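Local coordinates for endolysin (Clostridium phage phiCD27, PDB 3QAY), which probably cleaves the amide bond between N-acetylmuramic acid and L-alanine in the peptidoglycan of Clostridium difficile, acting as a zinc-dependent amidase, at residues S146-C149 with E153-D156; A109-D114 with V174-I179; I4-G9 with P36-T41. All blocks are in the same frame, centred on the assembly; numbering follows the deposited sequence.

Contact 1. Residues S146-C149 with E153-D156; sequences SFFC and EDYD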
loop_
_atom_site.group_PDB
_atom_site.type_symbol
_atom_site.label_atom_id
_atom_site.label_comp_id
_atom_site.label_asym_id
_atom_site.label_seq_id
_atom_site.Cartn_x
_atom_site.Cartn_y
_atom_site.Cartn_z
ATOM N N SER A 146 4.785 2.774 -2.814
ATOM C CA SER A 146 5.612 3.626 -1.936
ATOM C C SER A 146 6.936 4.058 -2.555
ATOM O O SER A 146 7.344 5.216 -2.414
ATOM C CB SER A 146 5.896 2.910 -0.608
ATOM O OG SER A 146 4.722 2.772 0.173
ATOM N N PHE A 147 7.613 3.111 -3.198
ATOM C CA PHE A 147 8.877 3.347 -3.897
ATOM C C PHE A 147 9.178 2.137 -4.789
ATOM O O PHE A 147 8.427 1.159 -4.764
ATOM C CB PHE A 147 10.028 3.598 -2.909
ATOM C CG PHE A 147 10.267 2.466 -1.937
ATOM C CD1 PHE A 147 11.087 1.394 -2.281
ATOM C CD2 PHE A 147 9.680 2.476 -0.681
ATOM C CE1 PHE A 147 11.300 0.349 -1.391
ATOM C CE2 PHE A 147 9.893 1.441 0.213
ATOM C CZ PHE A 147 10.700 0.378 -0.142
ATOM N N PHE A 148 10.259 2.202 -5.570
ATOM C CA PHE A 148 10.616 1.109 -6.486
ATOM C C PHE A 148 11.465 0.040 -5.800
ATOM O O PHE A 148 12.531 0.325 -5.257
ATOM C CB PHE A 148 11.328 1.646 -7.734
ATOM C CG PHE A 148 10.393 2.224 -8.765
ATOM C CD1 PHE A 148 10.235 1.617 -10.006
ATOM C CD2 PHE A 148 9.651 3.362 -8.485
ATOM C CE1 PHE A 148 9.369 2.149 -10.958
ATOM C CE2 PHE A 148 8.773 3.896 -9.430
ATOM C CZ PHE A 148 8.637 3.288 -10.668
ATOM N N CYS A 149 10.995 -1.200 -5.832
ATOM C CA CYS A 149 11.727 -2.305 -5.213
ATOM C C CYS A 149 12.961 -2.732 -6.022
ATOM O O CYS A 149 13.761 -3.539 -5.544
ATOM C CB CYS A 149 10.802 -3.501 -4.997
ATOM S SG CYS A 149 10.466 -4.431 -6.497
ATOM N N GLU A 153 18.667 3.255 -4.815
ATOM C CA GLU A 153 18.616 4.567 -4.180
ATOM C C GLU A 153 17.302 4.736 -3.416
ATOM O O GLU A 153 17.305 5.200 -2.280
ATOM C CB GLU A 153 18.806 5.681 -5.223
ATOM C CG GLU A 153 20.231 5.793 -5.809
ATOM C CD GLU A 153 20.688 4.574 -6.617
ATOM O OE1 GLU A 153 19.837 3.882 -7.239
ATOM O OE2 GLU A 153 21.913 4.306 -6.629
ATOM N N ASP A 154 16.188 4.341 -4.036
ATOM C CA ASP A 154 14.882 4.344 -3.373
ATOM C C ASP A 154 14.890 3.481 -2.116
ATOM O O ASP A 154 14.417 3.909 -1.063
ATOM C CB ASP A 154 13.767 3.834 -4.304
ATOM C CG ASP A 154 13.075 4.941 -5.088
ATOM O OD1 ASP A 154 13.550 6.090 -5.104
ATOM O OD2 ASP A 154 12.033 4.653 -5.711
ATOM N N TYR A 155 15.403 2.262 -2.230
ATOM C CA TYR A 155 15.408 1.340 -1.094
ATOM C C TYR A 155 16.345 1.817 0.027
ATOM O O TYR A 155 16.040 1.635 1.211
ATOM C CB TYR A 155 15.778 -0.076 -1.545
ATOM C CG TYR A 155 15.680 -1.136 -0.461
ATOM C CD1 TYR A 155 14.598 -1.179 0.412
ATOM C CD2 TYR A 155 16.656 -2.114 -0.333
ATOM C CE1 TYR A 155 14.508 -2.160 1.397
ATOM C CE2 TYR A 155 16.569 -3.095 0.641
ATOM C CZ TYR A 155 15.498 -3.112 1.504
ATOM O OH TYR A 155 15.422 -4.089 2.468
ATOM N N ASP A 156 17.466 2.431 -0.346
ATOM C CA ASP A 156 18.360 3.055 0.639
ATOM C C ASP A 156 17.645 4.175 1.404
ATOM O O ASP A 156 17.816 4.305 2.614
ATOM C CB ASP A 156 19.626 3.606 -0.027
ATOM C CG ASP A 156 20.583 2.511 -0.473
ATOM O OD1 ASP A 156 20.459 1.362 0.002
ATOM O OD2 ASP A 156 21.466 2.806 -1.297
#
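Asp154 pushes its carboxylate in beside the backbone where Phe147 leads into Phe148. The Phe147 and Asp154 side chains run past each other in opposite directions. Their ring and carboxylate planes stand nearly perpendicular, 89° apart. Phe147 CB lies 3.6 Å from Asp154 OD2, and CD1 of the same ring is 4.2 Å from Asp154 CB. On Phe147, chi1 is 59°, which sets CG between the backbone N and the carbonyl carbon. This torsion places the ring so that CD1 nears Asp154 and CE1 nears Tyr155. Phe147 CE1 comes to 4.1 Å from Tyr155 CD1, and the two aromatic side chains meet at a slant.

Phe148 behaves differently. Its side chain runs alongside that of Asp154 in the same direction, with ring and carboxylate planes turned well out of parallel. Phe148 CB is 3.7 Å from Asp154 OD2. The polar link is the bond from Phe148 N to Asp154 OD2, 3.0 Å long and almost straight at 173°. OD2 accepts this N-H with its anti lone pair, the one away from the other oxygen. The same oxygen also accepts from the backbone N of Gly95, so two amides grip one buried carboxylate oxygen and would tend to steady its negative charge.

Tyr30 adds an edge-to-face ring on Phe147. Backbone bonds from Ser146 to His85, a zinc ligand, tie this corner to the neighbouring strand. The Phe148 side chain is about 11 Å from the zinc ion. The contact closes the tight connection from strand 140-148 into the C-terminal helix 152-175 of the amidase alpha/beta fold.

Contact 2. Residues A109-D114 with V174-I179; sequences ATRICD and VLNKNI
Arg111 reaches from helix 103-116 to the end of helix 152-175, which closes in a Schellman motif with Asn176, at positive phi, as its C-prime residue. Within the amidase alpha/beta fold, the contact joins helix 103-116 to the C-terminal end of helix 152-175 and the residue that ends it. At the start of the Arg111 side chain, CB points toward the other segment. CG is placed beside the backbone N, and the chain then bends at chi3. CD is the first atom to touch, 3.4 Å from Asn176 CG.

Beyond it, NE lies 3.4 Å from Asn176 CB. That CB sits above one guanidinium face, offset toward the rim. The Asn176 amide follows the same slope: its plane is only 7° from that of the guanidinium, so the two flat groups stack, although the side chains cross at about a right angle. NE is also bonded to the backbone O of Gly173. CZ comes within 3.8 Å of Asn176 CB, and NH1 is 4.1 Å from Asn176 ND2. NH2 finishes at the carbonyl of Val174. Arg111 therefore grips two consecutive carbonyls in the last turn of the helix. Its positive charge probably suits this negative end of the helix dipole.

The next residue, Ile112, makes the apolar part. Ile112 and Val174 lie side by side and point the same way, with Ile112 CD1 3.6 Å from Val174 CG2. Ile112 also packs on Val98 of strand 96-100. The bond from Arg111 NH2 to Val174 O is 2.8 Å long and bent to 143°, with the donor 42° out of the carbonyl plane.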
loop_
_atom_site.group_PDB
_atom_site.type_symbol
_atom_site.label_atom_id
_atom_site.label_comp_id
_atom_site.label_asym_id
_atom_site.label_seq_id
_atom_site.Cartn_x
_atom_site.Cartn_y
_atom_site.Cartn_z
ATOM N N ALA A 109 -4.958 10.396 -2.150
ATOM C CA ALA A 109 -3.808 10.082 -3.009
ATOM C C ALA A 109 -2.817 11.244 -3.128
ATOM O O ALA A 109 -1.605 11.045 -2.990
ATOM C CB ALA A 109 -4.279 9.624 -4.394
ATOM N N THR A 110 -3.334 12.450 -3.345
ATOM C CA THR A 110 -2.496 13.642 -3.535
ATOM C C THR A 110 -1.695 13.983 -2.279
ATOM O O THR A 110 -0.506 14.291 -2.351
ATOM C CB THR A 110 -3.357 14.858 -3.944
ATOM O OG1 THR A 110 -4.065 14.556 -5.157
ATOM C CG2 THR A 110 -2.491 16.094 -4.160
ATOM N N ARG A 111 -2.348 13.906 -1.125
ATOM C CA ARG A 111 -1.686 14.203 0.135
ATOM C C ARG A 111 -0.622 13.155 0.473
ATOM O O ARG A 111 0.475 13.508 0.894
ATOM C CB ARG A 111 -2.708 14.336 1.266
ATOM C CG ARG A 111 -3.636 15.545 1.120
ATOM C CD ARG A 111 -4.387 15.834 2.422
ATOM N NE ARG A 111 -5.089 14.647 2.926
ATOM C CZ ARG A 111 -6.385 14.378 2.756
ATOM N NH1 ARG A 111 -7.185 15.213 2.093
ATOM N NH2 ARG A 111 -6.892 13.262 3.269
ATOM N N ILE A 112 -0.934 11.878 0.272
ATOM C CA ILE A 112 0.055 10.811 0.458
ATOM C C ILE A 112 1.267 11.054 -0.444
ATOM O O ILE A 112 2.414 11.000 0.004
ATOM C CB ILE A 112 -0.525 9.425 0.141
ATOM C CG1 ILE A 112 -1.578 9.028 1.175
ATOM C CG2 ILE A 112 0.581 8.382 0.114
ATOM C CD1 ILE A 112 -2.444 7.887 0.739
ATOM N N CYS A 113 0.997 11.335 -1.715
ATOM C CA CYS A 113 2.046 11.623 -2.685
ATOM C C CYS A 113 2.928 12.802 -2.283
ATOM O O CYS A 113 4.152 12.727 -2.395
ATOM C CB CYS A 113 1.436 11.874 -4.059
ATOM S SG CYS A 113 1.060 10.352 -4.919
ATOM N N ASP A 114 2.308 13.883 -1.816
ATOM C CA ASP A 114 3.067 15.050 -1.373
ATOM C C ASP A 114 3.963 14.715 -0.186
ATOM O O ASP A 114 5.110 15.161 -0.134
ATOM C CB ASP A 114 2.141 16.217 -1.024
ATOM C CG ASP A 114 1.648 16.959 -2.248
ATOM O OD1 ASP A 114 2.284 16.861 -3.317
ATOM O OD2 ASP A 114 0.621 17.657 -2.134
ATOM N N VAL A 174 -2.892 10.711 4.700
ATOM C CA VAL A 174 -4.288 10.256 4.792
ATOM C C VAL A 174 -5.083 11.131 5.767
ATOM O O VAL A 174 -6.188 11.580 5.455
ATOM C CB VAL A 174 -4.366 8.769 5.197
ATOM C CG1 VAL A 174 -5.791 8.367 5.549
ATOM C CG2 VAL A 174 -3.816 7.889 4.072
ATOM N N LEU A 175 -4.493 11.406 6.925
ATOM C CA LEU A 175 -5.184 12.137 7.980
ATOM C C LEU A 175 -5.171 13.656 7.788
ATOM O O LEU A 175 -5.906 14.371 8.476
ATOM C CB LEU A 175 -4.594 11.774 9.346
ATOM C CG LEU A 175 -4.721 10.305 9.756
ATOM C CD1 LEU A 175 -4.113 10.098 11.140
ATOM C CD2 LEU A 175 -6.181 9.832 9.721
ATOM N N ASN A 176 -4.353 14.143 6.854
ATOM C CA ASN A 176 -4.231 15.585 6.578
ATOM C C ASN A 176 -3.847 16.374 7.823
ATOM O O ASN A 176 -4.472 17.374 8.164
ATOM C CB ASN A 176 -5.518 16.154 5.955
ATOM C CG ASN A 176 -5.305 17.521 5.287
ATOM O OD1 ASN A 176 -4.182 18.003 5.161
ATOM N ND2 ASN A 176 -6.394 18.142 4.855
ATOM N N LYS A 177 -2.813 15.908 8.502
ATOM C CA LYS A 177 -2.260 16.626 9.637
ATOM C C LYS A 177 -0.819 16.214 9.844
ATOM O O LYS A 177 -0.348 15.247 9.244
ATOM C CB LYS A 177 -3.080 16.373 10.908
ATOM C CG LYS A 177 -3.160 14.920 11.352
ATOM C CD LYS A 177 -3.855 14.800 12.704
ATOM C CE LYS A 177 -3.556 13.461 13.368
ATOM N NZ LYS A 177 -4.080 13.386 14.760
ATOM N N ASN A 178 -0.123 16.970 10.685
ATOM C CA ASN A 178 1.247 16.661 11.041
ATOM C C ASN A 178 1.256 15.955 12.386
ATOM O O ASN A 178 0.617 16.406 13.336
ATOM C CB ASN A 178 2.092 17.939 11.061
ATOM C CG ASN A 178 2.439 18.422 9.662
ATOM O OD1 ASN A 178 3.033 17.689 8.874
ATOM N ND2 ASN A 178 2.055 19.649 9.345
ATOM N N ILE A 179 1.951 14.825 12.450
ATOM C CA ILE A 179 1.974 14.001 13.652
ATOM C C ILE A 179 3.141 14.403 14.540
ATOM O O ILE A 179 2.961 14.632 15.736
ATOM C CB ILE A 179 2.087 12.502 13.312
ATOM C CG1 ILE A 179 0.826 12.026 12.591
ATOM C CG2 ILE A 179 2.303 11.679 14.584
ATOM C CD1 ILE A 179 0.930 10.615 12.072
#

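Contact 3. Residues I4-G9 with P36-T41; sequences ICITVG and PVLADT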
loop_
_atom_site.group_PDB
_atom_site.type_symbol
_atom_site.label_atom_id
_atom_site.label_comp_id
_atom_site.label_asym_id
_atom_site.label_seq_id
_atom_site.Cartn_x
_atom_site.Cartn_y
_atom_site.Cartn_z
ATOM N N ILE A 4 -10.016 1.561 9.195
ATOM C CA ILE A 4 -9.166 1.488 8.017
ATOM C C ILE A 4 -8.759 0.050 7.741
ATOM O O ILE A 4 -8.443 -0.707 8.660
ATOM C CB ILE A 4 -7.889 2.355 8.183
ATOM C CG1 ILE A 4 -8.249 3.799 8.520
ATOM C CG2 ILE A 4 -7.049 2.334 6.915
ATOM C CD1 ILE A 4 -7.039 4.706 8.721
ATOM N N CYS A 5 -8.779 -0.328 6.470
ATOM C CA CYS A 5 -8.325 -1.651 6.065
ATOM C C CYS A 5 -7.028 -1.488 5.308
ATOM O O CYS A 5 -6.949 -0.659 4.404
ATOM C CB CYS A 5 -9.349 -2.326 5.163
ATOM S SG CYS A 5 -8.881 -4.005 4.635
ATOM N N ILE A 6 -6.011 -2.259 5.693
ATOM C CA ILE A 6 -4.753 -2.299 4.959
ATOM C C ILE A 6 -4.596 -3.695 4.378
ATOM O O ILE A 6 -4.521 -4.674 5.125
ATOM C CB ILE A 6 -3.527 -2.000 5.854
ATOM C CG1 ILE A 6 -3.630 -0.616 6.485
ATOM C CG2 ILE A 6 -2.230 -2.080 5.040
ATOM C CD1 ILE A 6 -2.552 -0.352 7.536
ATOM N N THR A 7 -4.585 -3.793 3.051
ATOM C CA THR A 7 -4.255 -5.045 2.395
ATOM C C THR A 7 -2.805 -5.006 1.933
ATOM O O THR A 7 -2.305 -3.959 1.531
ATOM C CB THR A 7 -5.166 -5.336 1.197
ATOM O OG1 THR A 7 -5.068 -4.282 0.240
ATOM C CG2 THR A 7 -6.612 -5.480 1.639
ATOM N N VAL A 8 -2.126 -6.149 2.027
ATOM C CA VAL A 8 -0.804 -6.309 1.444
ATOM C C VAL A 8 -0.979 -6.918 0.060
ATOM O O VAL A 8 -1.614 -7.963 -0.093
ATOM C CB VAL A 8 0.094 -7.207 2.314
ATOM C CG1 VAL A 8 1.354 -7.616 1.564
ATOM C CG2 VAL A 8 0.435 -6.489 3.628
ATOM N N GLY A 9 -0.427 -6.246 -0.945
ATOM C CA GLY A 9 -0.491 -6.720 -2.310
ATOM C C GLY A 9 0.288 -8.004 -2.514
ATOM O O GLY A 9 1.294 -8.250 -1.842
ATOM N N PRO A 36 1.883 -3.803 9.419
ATOM C CA PRO A 36 1.637 -3.681 10.863
ATOM C C PRO A 36 2.197 -2.408 11.499
ATOM O O PRO A 36 1.614 -1.895 12.448
ATOM C CB PRO A 36 2.317 -4.919 11.447
ATOM C CG PRO A 36 3.259 -5.373 10.420
ATOM C CD PRO A 36 2.673 -5.006 9.110
ATOM N N VAL A 37 3.306 -1.898 10.978
ATOM C CA VAL A 37 3.851 -0.618 11.434
ATOM C C VAL A 37 2.915 0.532 11.023
ATOM O O VAL A 37 2.648 1.447 11.821
ATOM C CB VAL A 37 5.263 -0.383 10.876
ATOM C CG1 VAL A 37 5.786 1.002 11.273
ATOM C CG2 VAL A 37 6.212 -1.477 11.360
ATOM N N LEU A 38 2.414 0.476 9.789
ATOM C CA LEU A 38 1.455 1.474 9.290
ATOM C C LEU A 38 0.171 1.473 10.120
ATOM O O LEU A 38 -0.336 2.531 10.480
ATOM C CB LEU A 38 1.117 1.217 7.814
ATOM C CG LEU A 38 0.159 2.185 7.110
ATOM C CD1 LEU A 38 0.658 3.631 7.215
ATOM C CD2 LEU A 38 -0.057 1.801 5.647
ATOM N N ALA A 39 -0.352 0.280 10.409
ATOM C CA ALA A 39 -1.538 0.127 11.262
ATOM C C ALA A 39 -1.347 0.783 12.630
ATOM O O ALA A 39 -2.202 1.547 13.084
ATOM C CB ALA A 39 -1.893 -1.358 11.428
ATOM N N ASP A 40 -0.225 0.484 13.276
ATOM C CA ASP A 40 0.081 1.032 14.595
ATOM C C ASP A 40 0.210 2.555 14.580
ATOM O O ASP A 40 -0.159 3.228 15.549
ATOM C CB ASP A 40 1.375 0.416 15.145
ATOM C CG ASP A 40 1.179 -0.987 15.689
ATOM O OD1 ASP A 40 0.024 -1.419 15.880
ATOM O OD2 ASP A 40 2.202 -1.658 15.939
ATOM N N THR A 41 0.738 3.097 13.490
ATOM C CA THR A 41 0.856 4.546 13.348
ATOM C C THR A 41 -0.536 5.191 13.275
ATOM O O THR A 41 -0.784 6.212 13.927
ATOM C CB THR A 41 1.722 4.924 12.130
ATOM O OG1 THR A 41 2.970 4.221 12.207
ATOM C CG2 THR A 41 1.995 6.416 12.103
#
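Ile6 points its CD1 methyl from strand 3-8 into helix 27-44, where it meets Leu38 and Ala39. The nearest approaches of Ile6 CD1 are to Leu38 CG and to the backbone N of Ala39, both 3.7 Å. Leu38 CD2 follows at 3.8 Å from Ile6 CD1 and Leu38 CB at 4.0 Å. The methyl thus lies against the root and one branch of the leucine. Ile6 CD1 also reaches Ala39 CB at 4.1 Å. It thus touches the helix backbone as well as the side chains.

The Ile6 chain is extended beyond CB, with chi2 at 172°, and this carries CD1 out to the helix. The Leu38 side chain runs aslant to it.

Several neighbours are apolar too. Ile6 touches Ala35 on the same helix and Val49 on strand 48-52, while Leu38 reaches Leu84 on strand 80-87. Strand 3-8, helix 27-44 and strand 48-52 form a beta-alpha-beta unit, and this contact joins its first strand to its helix. The helix 152-175 lies beside the pair, through Val171 on Leu38.

The three touching residues are buried. On the side-chain side the contact is made by aliphatic carbons alone, with Ala39 N as a backbone neighbour. Cohesion here therefore probably rests on dispersion and the burial of apolar surface.

Along the chain contact 3 comes first and closes before the others begin. Contact 1 is then nested inside the long loop that contact 2 closes. The centres of contacts 1 and 2 lie about 19 Å apart, as do those of 1 and 3, and contacts 2 and 3 are about 15 Å apart. None touches another. Contact 1 links the mixed sheet to the start of helix 152-175, and contact 3 links it to helix 27-44. Contact 2 joins helix 103-116 to the end of helix 152-175. The same framework carries the zinc ligands: His10 two residues after strand 3-8, Glu27 at the start of helix 27-44 and His85 near the end of strand 80-87.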